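Local coordinates for protein similarities with probable monooxygenase (Photorhabdus luminescens, PDB 4HB9) that binds FAD and probably acts as a flavin-dependent monooxygenase, perhaps in stilbene epoxidation, at residues A[185-193]-A[224-232]; A[40-48]-A[106-114]. All coordinates share one frame; numbering follows the deposited sequence.

Interaction 1 of 2, residues A[185-193]-A[224-232]; sequences MIIGRARLT and MWRAPVNIH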
loop_
_atom_site.group_PDB
_atom_site.type_symbol
_atom_site.label_atom_id
_atom_site.label_comp_id
_atom_site.label_asym_id
_atom_site.label_seq_id
_atom_site.Cartn_x
_atom_site.Cartn_y
_atom_site.Cartn_z
HETATM N N MSE A 185 -2.736 -15.621 -1.001
HETATM C CA MSE A 185 -4.047 -15.090 -1.381
HETATM C C MSE A 185 -4.137 -14.933 -2.875
HETATM O O MSE A 185 -3.114 -14.858 -3.579
HETATM C CB MSE A 185 -4.331 -13.768 -0.666
HETATM C CG MSE A 185 -3.423 -12.616 -1.024
HETATM SE SE MSE A 185 -3.894 -10.976 0.020
HETATM C CE MSE A 185 -4.419 -11.650 1.743
ATOM N N ILE A 186 -5.371 -14.916 -3.354
ATOM C CA ILE A 186 -5.688 -14.647 -4.755
ATOM C C ILE A 186 -6.730 -13.535 -4.720
ATOM O O ILE A 186 -7.757 -13.662 -4.036
ATOM C CB ILE A 186 -6.217 -15.909 -5.464
ATOM C CG1 ILE A 186 -5.185 -17.032 -5.425
ATOM C CG2 ILE A 186 -6.597 -15.615 -6.907
ATOM C CD1 ILE A 186 -5.680 -18.347 -5.990
ATOM N N ILE A 187 -6.442 -12.435 -5.420
ATOM C CA ILE A 187 -7.250 -11.218 -5.393
ATOM C C ILE A 187 -7.792 -10.966 -6.801
ATOM O O ILE A 187 -7.028 -10.965 -7.774
ATOM C CB ILE A 187 -6.403 -10.005 -4.984
ATOM C CG1 ILE A 187 -5.695 -10.258 -3.643
ATOM C CG2 ILE A 187 -7.263 -8.735 -4.903
ATOM C CD1 ILE A 187 -4.760 -9.142 -3.193
ATOM N N GLY A 188 -9.101 -10.772 -6.914
ATOM C CA GLY A 188 -9.707 -10.392 -8.194
ATOM C C GLY A 188 -10.658 -9.223 -8.034
ATOM O O GLY A 188 -11.055 -8.881 -6.914
ATOM N N ARG A 189 -11.016 -8.605 -9.156
ATOM C CA ARG A 189 -11.979 -7.528 -9.156
ATOM C C ARG A 189 -13.014 -7.786 -10.216
ATOM O O ARG A 189 -12.718 -8.365 -11.261
ATOM C CB ARG A 189 -11.294 -6.179 -9.414
ATOM C CG ARG A 189 -10.675 -6.042 -10.806
ATOM C CD ARG A 189 -9.984 -4.706 -11.044
ATOM N NE ARG A 189 -9.996 -4.402 -12.491
ATOM C CZ ARG A 189 -9.856 -3.191 -13.036
ATOM N NH1 ARG A 189 -9.596 -2.128 -12.294
ATOM N NH2 ARG A 189 -9.970 -3.030 -14.363
ATOM N N ALA A 190 -14.221 -7.304 -9.963
ATOM C CA ALA A 190 -15.291 -7.384 -10.942
ATOM C C ALA A 190 -15.999 -6.051 -11.043
ATOM O O ALA A 190 -16.471 -5.532 -10.040
ATOM C CB ALA A 190 -16.265 -8.467 -10.539
ATOM N N ARG A 191 -16.096 -5.516 -12.254
ATOM C CA ARG A 191 -16.766 -4.230 -12.468
ATOM C C ARG A 191 -18.255 -4.299 -12.119
ATOM O O ARG A 191 -18.973 -5.223 -12.552
ATOM C CB ARG A 191 -16.587 -3.800 -13.900
ATOM C CG ARG A 191 -17.121 -2.418 -14.169
ATOM C CD ARG A 191 -16.745 -1.954 -15.557
ATOM N NE ARG A 191 -17.320 -0.646 -15.799
ATOM C CZ ARG A 191 -17.422 -0.086 -16.999
ATOM N NH1 ARG A 191 -16.989 -0.717 -18.081
ATOM N NH2 ARG A 191 -17.966 1.111 -17.119
ATOM N N LEU A 192 -18.728 -3.345 -11.331
ATOM C CA LEU A 192 -20.141 -3.299 -10.957
ATOM C C LEU A 192 -20.936 -2.614 -12.042
ATOM O O LEU A 192 -21.312 -1.443 -11.922
ATOM C CB LEU A 192 -20.375 -2.579 -9.638
ATOM C CG LEU A 192 -20.233 -3.496 -8.439
ATOM C CD1 LEU A 192 -20.255 -2.711 -7.133
ATOM C CD2 LEU A 192 -21.341 -4.550 -8.443
ATOM N N THR A 193 -21.169 -3.369 -13.107
ATOM C CA THR A 193 -21.891 -2.887 -14.261
ATOM C C THR A 193 -23.381 -2.943 -13.911
ATOM O O THR A 193 -23.784 -3.568 -12.911
ATOM C CB THR A 193 -21.667 -3.819 -15.461
ATOM O OG1 THR A 193 -22.077 -5.127 -15.079
ATOM C CG2 THR A 193 -20.221 -3.865 -15.892
HETATM N N MSE A 224 -15.008 -3.370 -1.791
HETATM C CA MSE A 224 -15.132 -2.572 -3.005
HETATM C C MSE A 224 -13.960 -1.668 -3.219
HETATM O O MSE A 224 -13.360 -1.177 -2.255
HETATM C CB MSE A 224 -16.413 -1.738 -2.904
HETATM C CG MSE A 224 -17.593 -2.587 -3.393
HETATM SE SE MSE A 224 -19.264 -1.550 -3.469
HETATM C CE MSE A 224 -18.695 -0.235 -4.800
ATOM N N TRP A 225 -13.613 -1.468 -4.481
ATOM C CA TRP A 225 -12.604 -0.504 -4.881
ATOM C C TRP A 225 -13.194 0.484 -5.887
ATOM O O TRP A 225 -14.042 0.137 -6.699
ATOM C CB TRP A 225 -11.471 -1.180 -5.612
ATOM C CG TRP A 225 -10.462 -1.930 -4.797
ATOM C CD1 TRP A 225 -10.129 -1.746 -3.495
ATOM C CD2 TRP A 225 -9.608 -2.975 -5.293
ATOM N NE1 TRP A 225 -9.131 -2.646 -3.138
ATOM C CE2 TRP A 225 -8.805 -3.406 -4.227
ATOM C CE3 TRP A 225 -9.472 -3.603 -6.530
ATOM C CZ2 TRP A 225 -7.872 -4.433 -4.373
ATOM C CZ3 TRP A 225 -8.522 -4.601 -6.675
ATOM C CH2 TRP A 225 -7.745 -4.998 -5.611
ATOM N N ARG A 226 -12.652 1.687 -5.879
ATOM C CA ARG A 226 -12.727 2.556 -7.030
ATOM C C ARG A 226 -11.460 2.335 -7.846
ATOM O O ARG A 226 -10.364 2.313 -7.302
ATOM C CB ARG A 226 -12.946 3.990 -6.568
ATOM C CG ARG A 226 -14.413 4.114 -6.160
ATOM C CD ARG A 226 -14.829 5.483 -5.832
ATOM N NE ARG A 226 -14.766 6.416 -6.951
ATOM C CZ ARG A 226 -15.752 6.644 -7.816
ATOM N NH1 ARG A 226 -16.874 5.926 -7.771
ATOM N NH2 ARG A 226 -15.597 7.580 -8.747
ATOM N N ALA A 227 -11.612 2.080 -9.132
ATOM C CA ALA A 227 -10.486 1.690 -9.965
ATOM C C ALA A 227 -10.760 1.972 -11.433
ATOM O O ALA A 227 -11.900 2.093 -11.830
ATOM C CB ALA A 227 -10.184 0.214 -9.756
ATOM N N PRO A 228 -9.717 2.055 -12.247
ATOM C CA PRO A 228 -9.922 2.307 -13.657
ATOM C C PRO A 228 -10.482 1.096 -14.438
ATOM O O PRO A 228 -10.081 -0.040 -14.227
ATOM C CB PRO A 228 -8.543 2.718 -14.153
ATOM C CG PRO A 228 -7.570 2.240 -13.139
ATOM C CD PRO A 228 -8.295 1.966 -11.870
ATOM N N VAL A 229 -11.415 1.375 -15.335
ATOM C CA VAL A 229 -12.016 0.360 -16.198
ATOM C C VAL A 229 -10.932 -0.212 -17.106
ATOM O O VAL A 229 -10.794 -1.414 -17.217
ATOM C CB VAL A 229 -13.157 0.950 -17.047
ATOM C CG1 VAL A 229 -13.655 -0.049 -18.099
ATOM C CG2 VAL A 229 -14.288 1.385 -16.152
ATOM N N ASN A 230 -10.138 0.671 -17.712
ATOM C CA ASN A 230 -9.110 0.270 -18.671
ATOM C C ASN A 230 -7.769 0.727 -18.156
ATOM O O ASN A 230 -7.520 1.917 -18.104
ATOM C CB ASN A 230 -9.399 0.891 -20.041
ATOM C CG ASN A 230 -8.412 0.447 -21.123
ATOM O OD1 ASN A 230 -7.400 -0.192 -20.836
ATOM N ND2 ASN A 230 -8.725 0.772 -22.382
ATOM N N ILE A 231 -6.904 -0.203 -17.771
ATOM C CA ILE A 231 -5.600 0.178 -17.196
ATOM C C ILE A 231 -4.579 0.629 -18.260
ATOM O O ILE A 231 -3.462 1.014 -17.912
ATOM C CB ILE A 231 -5.004 -0.942 -16.327
ATOM C CG1 ILE A 231 -4.719 -2.205 -17.147
ATOM C CG2 ILE A 231 -5.950 -1.256 -15.171
ATOM C CD1 ILE A 231 -3.976 -3.267 -16.375
ATOM N N HIS A 232 -4.977 0.602 -19.536
ATOM C CA HIS A 232 -4.061 0.898 -20.645
ATOM C C HIS A 232 -4.263 2.267 -21.252
ATOM O O HIS A 232 -3.963 2.459 -22.425
ATOM C CB HIS A 232 -4.219 -0.144 -21.755
ATOM C CG HIS A 232 -4.010 -1.540 -21.289
ATOM N ND1 HIS A 232 -2.777 -2.011 -20.901
ATOM C CD2 HIS A 232 -4.881 -2.559 -21.110
ATOM C CE1 HIS A 232 -2.894 -3.263 -20.499
ATOM N NE2 HIS A 232 -4.159 -3.622 -20.628
#
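In the mixed sheet that flanks the flavin, Arg189 of strand 179-191 reaches past strand 240-251 to the end of strand 218-228, where it grips the carbonyl of Pro228. The axes of the strand parts 185-191 and 224-228 cross at 70° and come within 8.5 Å; no backbone-to-backbone bond links the segments, and side chains bridge the gap, one to a backbone oxygen. CG of Arg189 sits between the backbone N and the carbonyl carbon (chi1 66°), and the chain then runs out extended to present the guanidinium end-on: NH1 lies 2.9 Å and NH2 3.0 Å from Pro228 O, near the group's plane. Both bonds bend, as two donors share one acceptor. NE turns to Asp290 in a salt bridge, NH1 also donates to Gly42 O, and Phe243 makes a cation-pi contact. Arg191, held by Asp241 through NE, spreads one guanidinium face over Val229, CG2 standing 3.5 Å above its centre. Apolar contacts complete the interface: Leu192 CD1 meets Met224 CE (a selenomethionine) at 3.7 Å, and Ile187 CG2 meets CH2 of Trp225, a flavin-pocket residue, at 3.8 Å. Behind the strand, Ile186 packs on helix 264-274, while Ile187 touches Leu297 of strand 295-301.

Interaction 2 of 2, residues A[40-48]-A[106-114]; sequences LPGYGIHIN and RLSISRTEL. With FAD (flavin-adenine dinucleotide), chain B.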
loop_
_atom_site.group_PDB
_atom_site.type_symbol
_atom_site.label_atom_id
_atom_site.label_comp_id
_atom_site.label_asym_id
_atom_site.label_seq_id
_atom_site.Cartn_x
_atom_site.Cartn_y
_atom_site.Cartn_z
ATOM N N LEU A 40 -1.750 1.500 -15.818
ATOM C CA LEU A 40 -2.234 2.059 -14.561
ATOM C C LEU A 40 -2.376 0.929 -13.549
ATOM O O LEU A 40 -2.653 -0.203 -13.928
ATOM C CB LEU A 40 -3.575 2.736 -14.776
ATOM C CG LEU A 40 -3.632 3.809 -15.852
ATOM C CD1 LEU A 40 -5.053 4.309 -15.948
ATOM C CD2 LEU A 40 -2.645 4.940 -15.599
ATOM N N PRO A 41 -2.188 1.225 -12.252
ATOM C CA PRO A 41 -2.598 0.247 -11.257
ATOM C C PRO A 41 -4.116 -0.020 -11.342
ATOM O O PRO A 41 -4.898 0.898 -11.594
ATOM C CB PRO A 41 -2.253 0.933 -9.926
ATOM C CG PRO A 41 -2.298 2.387 -10.239
ATOM C CD PRO A 41 -1.727 2.483 -11.627
ATOM N N GLY A 42 -4.519 -1.257 -11.090
ATOM C CA GLY A 42 -5.913 -1.668 -11.240
ATOM C C GLY A 42 -6.739 -1.641 -9.976
ATOM O O GLY A 42 -7.908 -2.070 -9.975
ATOM N N TYR A 43 -6.152 -1.148 -8.890
ATOM C CA TYR A 43 -6.783 -1.268 -7.600
ATOM C C TYR A 43 -7.046 0.039 -6.896
ATOM O O TYR A 43 -6.574 1.100 -7.291
ATOM C CB TYR A 43 -5.974 -2.208 -6.707
ATOM C CG TYR A 43 -4.537 -1.757 -6.426
ATOM C CD1 TYR A 43 -3.501 -2.088 -7.305
ATOM C CD2 TYR A 43 -4.230 -1.028 -5.296
ATOM C CE1 TYR A 43 -2.194 -1.699 -7.060
ATOM C CE2 TYR A 43 -2.923 -0.639 -5.029
ATOM C CZ TYR A 43 -1.913 -0.988 -5.900
ATOM O OH TYR A 43 -0.639 -0.599 -5.630
ATOM N N GLY A 44 -7.832 -0.080 -5.837
ATOM C CA GLY A 44 -8.197 1.012 -4.976
ATOM C C GLY A 44 -7.492 0.981 -3.632
ATOM O O GLY A 44 -6.919 -0.005 -3.233
ATOM N N ILE A 45 -7.500 2.109 -2.963
ATOM C CA ILE A 45 -6.916 2.237 -1.631
ATOM C C ILE A 45 -8.005 2.794 -0.721
ATOM O O ILE A 45 -8.746 3.684 -1.108
ATOM C CB ILE A 45 -5.683 3.138 -1.692
ATOM C CG1 ILE A 45 -4.541 2.336 -2.317
ATOM C CG2 ILE A 45 -5.238 3.625 -0.292
ATOM C CD1 ILE A 45 -3.504 3.200 -2.928
ATOM N N HIS A 46 -8.123 2.234 0.473
ATOM C CA HIS A 46 -9.023 2.745 1.485
ATOM C C HIS A 46 -8.210 3.542 2.473
ATOM O O HIS A 46 -7.282 3.013 3.047
ATOM C CB HIS A 46 -9.702 1.593 2.193
ATOM C CG HIS A 46 -10.619 0.824 1.304
ATOM N ND1 HIS A 46 -11.262 -0.323 1.707
ATOM C CD2 HIS A 46 -11.021 1.061 0.033
ATOM C CE1 HIS A 46 -12.013 -0.771 0.713
ATOM N NE2 HIS A 46 -11.886 0.051 -0.315
ATOM N N ILE A 47 -8.555 4.808 2.630
ATOM C CA ILE A 47 -7.847 5.709 3.520
ATOM C C ILE A 47 -8.531 5.764 4.890
ATOM O O ILE A 47 -9.756 5.973 5.001
ATOM C CB ILE A 47 -7.735 7.106 2.876
ATOM C CG1 ILE A 47 -6.904 7.031 1.589
ATOM C CG2 ILE A 47 -7.190 8.141 3.862
ATOM C CD1 ILE A 47 -5.455 6.636 1.766
ATOM N N ASN A 48 -7.752 5.532 5.943
ATOM C CA ASN A 48 -8.305 5.580 7.291
ATOM C C ASN A 48 -7.946 6.897 7.972
ATOM O O ASN A 48 -7.449 7.809 7.316
ATOM C CB ASN A 48 -7.855 4.356 8.081
ATOM C CG ASN A 48 -6.367 4.371 8.403
ATOM O OD1 ASN A 48 -5.700 5.388 8.348
ATOM N ND2 ASN A 48 -5.851 3.225 8.718
ATOM N N ARG A 106 -14.410 4.766 6.132
ATOM C CA ARG A 106 -13.160 5.123 5.462
ATOM C C ARG A 106 -13.409 5.897 4.165
ATOM O O ARG A 106 -14.560 6.060 3.741
ATOM C CB ARG A 106 -12.364 3.846 5.197
ATOM C CG ARG A 106 -11.603 3.371 6.432
ATOM C CD ARG A 106 -11.520 1.862 6.536
ATOM N NE ARG A 106 -10.633 1.450 7.627
ATOM C CZ ARG A 106 -10.914 1.550 8.930
ATOM N NH1 ARG A 106 -12.066 2.065 9.353
ATOM N NH2 ARG A 106 -10.024 1.140 9.832
ATOM N N LEU A 107 -12.323 6.354 3.539
ATOM C CA LEU A 107 -12.386 7.002 2.248
ATOM C C LEU A 107 -11.792 6.091 1.186
ATOM O O LEU A 107 -10.683 5.586 1.337
ATOM C CB LEU A 107 -11.644 8.328 2.302
ATOM C CG LEU A 107 -12.334 9.336 3.222
ATOM C CD1 LEU A 107 -11.401 10.485 3.569
ATOM C CD2 LEU A 107 -13.587 9.853 2.553
ATOM N N SER A 108 -12.521 5.917 0.107
ATOM C CA SER A 108 -12.152 4.999 -0.941
ATOM C C SER A 108 -11.765 5.799 -2.175
ATOM O O SER A 108 -12.474 6.704 -2.573
ATOM C CB SER A 108 -13.319 4.039 -1.214
ATOM O OG SER A 108 -13.037 3.203 -2.316
ATOM N N ILE A 109 -10.595 5.508 -2.732
ATOM C CA ILE A 109 -10.107 6.193 -3.926
ATOM C C ILE A 109 -9.305 5.203 -4.777
ATOM O O ILE A 109 -8.817 4.195 -4.266
ATOM C CB ILE A 109 -9.278 7.437 -3.527
ATOM C CG1 ILE A 109 -8.958 8.316 -4.752
ATOM C CG2 ILE A 109 -8.072 7.002 -2.704
ATOM C CD1 ILE A 109 -8.381 9.690 -4.427
ATOM N N SER A 110 -9.186 5.448 -6.084
ATOM C CA SER A 110 -8.346 4.584 -6.890
ATOM C C SER A 110 -6.898 4.938 -6.592
ATOM O O SER A 110 -6.591 6.082 -6.257
ATOM C CB SER A 110 -8.620 4.734 -8.393
ATOM O OG SER A 110 -8.296 6.037 -8.837
ATOM N N ARG A 111 -6.017 3.955 -6.703
ATOM C CA ARG A 111 -4.582 4.246 -6.619
ATOM C C ARG A 111 -4.161 5.253 -7.675
ATOM O O ARG A 111 -3.395 6.187 -7.378
ATOM C CB ARG A 111 -3.725 2.997 -6.711
ATOM C CG ARG A 111 -2.250 3.372 -6.607
ATOM C CD ARG A 111 -1.306 2.208 -6.442
ATOM N NE ARG A 111 0.067 2.703 -6.301
ATOM C CZ ARG A 111 0.794 2.669 -5.176
ATOM N NH1 ARG A 111 0.310 2.143 -4.069
ATOM N NH2 ARG A 111 2.017 3.190 -5.169
ATOM N N THR A 112 -4.676 5.119 -8.894
ATOM C CA THR A 112 -4.281 6.050 -9.968
ATOM C C THR A 112 -4.663 7.508 -9.638
ATOM O O THR A 112 -3.836 8.399 -9.760
ATOM C CB THR A 112 -4.766 5.640 -11.372
ATOM O OG1 THR A 112 -4.325 6.617 -12.330
ATOM C CG2 THR A 112 -6.282 5.550 -11.446
ATOM N N GLU A 113 -5.878 7.753 -9.155
ATOM C CA GLU A 113 -6.253 9.114 -8.774
ATOM C C GLU A 113 -5.437 9.651 -7.613
ATOM O O GLU A 113 -5.078 10.812 -7.612
ATOM C CB GLU A 113 -7.740 9.217 -8.408
ATOM C CG GLU A 113 -8.720 9.080 -9.581
ATOM C CD GLU A 113 -10.128 8.766 -9.061
ATOM O OE1 GLU A 113 -10.306 7.697 -8.418
ATOM O OE2 GLU A 113 -11.014 9.647 -9.167
ATOM N N LEU A 114 -5.220 8.823 -6.600
ATOM C CA LEU A 114 -4.466 9.228 -5.446
ATOM C C LEU A 114 -3.062 9.643 -5.871
ATOM O O LEU A 114 -2.571 10.712 -5.434
ATOM C CB LEU A 114 -4.424 8.135 -4.393
ATOM C CG LEU A 114 -3.667 8.447 -3.109
ATOM C CD1 LEU A 114 -4.228 9.663 -2.408
ATOM C CD2 LEU A 114 -3.697 7.241 -2.201
HETATM P PA FAD B . 5.176 2.626 -3.029
HETATM O O1A FAD B . 3.902 3.427 -3.016
HETATM O O2A FAD B . 5.319 1.245 -3.573
HETATM O O5B FAD B . 6.320 3.539 -3.678
HETATM C C5B FAD B . 7.645 3.077 -3.860
HETATM C C4B FAD B . 8.219 3.949 -4.960
HETATM O O4B FAD B . 9.644 3.754 -5.005
HETATM C C3B FAD B . 7.655 3.625 -6.357
HETATM O O3B FAD B . 7.302 4.813 -7.069
HETATM C C2B FAD B . 8.814 2.896 -7.007
HETATM O O2B FAD B . 8.876 2.990 -8.418
HETATM C C1B FAD B . 10.012 3.604 -6.358
HETATM N N9A FAD B . 11.278 2.869 -6.371
HETATM C C8A FAD B . 11.485 1.567 -6.038
HETATM N N7A FAD B . 12.812 1.252 -6.100
HETATM C C5A FAD B . 13.447 2.379 -6.488
HETATM C C6A FAD B . 14.856 2.722 -6.759
HETATM N N6A FAD B . 15.772 1.735 -6.625
HETATM N N1A FAD B . 15.147 3.978 -7.157
HETATM C C2A FAD B . 14.186 4.924 -7.261
HETATM N N3A FAD B . 12.879 4.692 -7.030
HETATM C C4A FAD B . 12.459 3.443 -6.641
HETATM N N1 FAD B . -2.933 0.245 1.572
HETATM C C2 FAD B . -3.883 0.813 2.349
HETATM O O2 FAD B . -3.571 1.532 3.361
HETATM N N3 FAD B . -5.186 0.636 2.060
HETATM C C4 FAD B . -5.648 -0.126 1.064
HETATM O O4 FAD B . -6.888 -0.243 0.872
HETATM C C4X FAD B . -4.679 -0.810 0.203
HETATM N N5 FAD B . -5.058 -1.594 -0.847
HETATM C C5X FAD B . -4.117 -2.206 -1.601
HETATM C C6 FAD B . -4.487 -3.029 -2.659
HETATM C C7 FAD B . -3.534 -3.664 -3.458
HETATM C C7M FAD B . -3.939 -4.561 -4.612
HETATM C C8 FAD B . -2.102 -3.473 -3.170
HETATM C C8M FAD B . -1.045 -4.138 -4.023
HETATM C C9 FAD B . -1.725 -2.651 -2.112
HETATM C C9A FAD B . -2.665 -2.004 -1.311
HETATM N N10 FAD B . -2.274 -1.174 -0.237
HETATM C C10 FAD B . -3.254 -0.569 0.543
HETATM C "C1'" FAD B . -0.859 -0.973 0.134
HETATM C "C2'" FAD B . -0.253 0.293 -0.470
HETATM O "O2'" FAD B . -0.503 0.365 -1.863
HETATM C "C3'" FAD B . 1.254 0.285 -0.226
HETATM O "O3'" FAD B . 1.497 -0.139 1.115
HETATM C "C4'" FAD B . 1.835 1.678 -0.417
HETATM O "O4'" FAD B . 1.977 1.899 -1.808
HETATM C "C5'" FAD B . 3.188 1.839 0.243
HETATM O "O5'" FAD B . 3.617 3.161 -0.005
HETATM P P FAD B . 5.191 3.400 -0.246
HETATM O O1P FAD B . 5.294 4.870 -0.577
HETATM O O2P FAD B . 5.954 2.817 0.914
HETATM O O3P FAD B . 5.653 2.513 -1.501
HETATM O O HOH W 1 -5.964 2.538 -9.539
HETATM O O HOH W 2 -8.087 0.926 5.598
#
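Tyr43 and Arg111 lie side by side at the flavin, where strand 44-47 pairs antiparallel with strand 106-110 in a three-stranded sheet. The tyrosine ring covers the dimethylbenzene end of the isoalloxazine, CD2 coming 3.3 Å from FAD C7; CG lies between the backbone N and the carbonyl carbon (chi1 61°), which lays the ring on the flavin with Tyr43 CG facing FAD C7M. On its opposite face runs the aliphatic chain of Arg111, turned so that ring and guanidinium planes are 47° apart, with OH only 3.0 Å from Arg111 CD. Extended from CG to NE, Arg111 spans ribityl and phosphate: NH1 donates almost straight (173°) to FAD O4' at 2.8 Å, and NH2 to phosphate oxygen O1A at 2.9 Å, near the guanidinium plane, so that its charge probably offsets part of the phosphate's. At the pyrimidine side His46 N binds FAD O4 at 2.8 Å, and His46 O takes a weak bond from N3. The imidazole of His46 lies near Ser108 OG, while NE2 is bonded to Met224 O.

Arg111 N donates to Tyr43 O, which ties these two first-shell residues together, and the strand pairing continues the register. Ile45 pairs with Ile109, and Ile47 with Leu107, through reciprocal backbone bonds; the tightest, from Ile47 N to Leu107 O, is 2.6 Å. Ile45 and Ile47 pack on Leu114 from the face away from His46, and a water bridges Pro41 O, Tyr43 O and Thr112 N. Helix 111-119 starts in a capping box: Ser110 OG accepts from Glu113 N and donates to the anti lone pair of Glu113 OE1 at 2.6 Å.

From the N terminus, residues 40-48 come first and meet 106-114 after a loop of 57 residues that includes helices 49-58 and 61-70 and an unmodelled stretch, 91-104. Interaction 2 is thus closed before the chain reaches 185-193, which meets 224-232 across 30 residues holding helix 194-199. The two loops follow in series, neither nesting nor crossing. In space their centres are 11 Å apart. Besides the polar bonds already described, Ile231 O probably bonds with Leu40 N, and Ala227 CB packs on Gly42 O. The seven-stranded mixed sheet is thereby tied to the small antiparallel sheet and adjoining helix 111-119, which supply part of the flavin site.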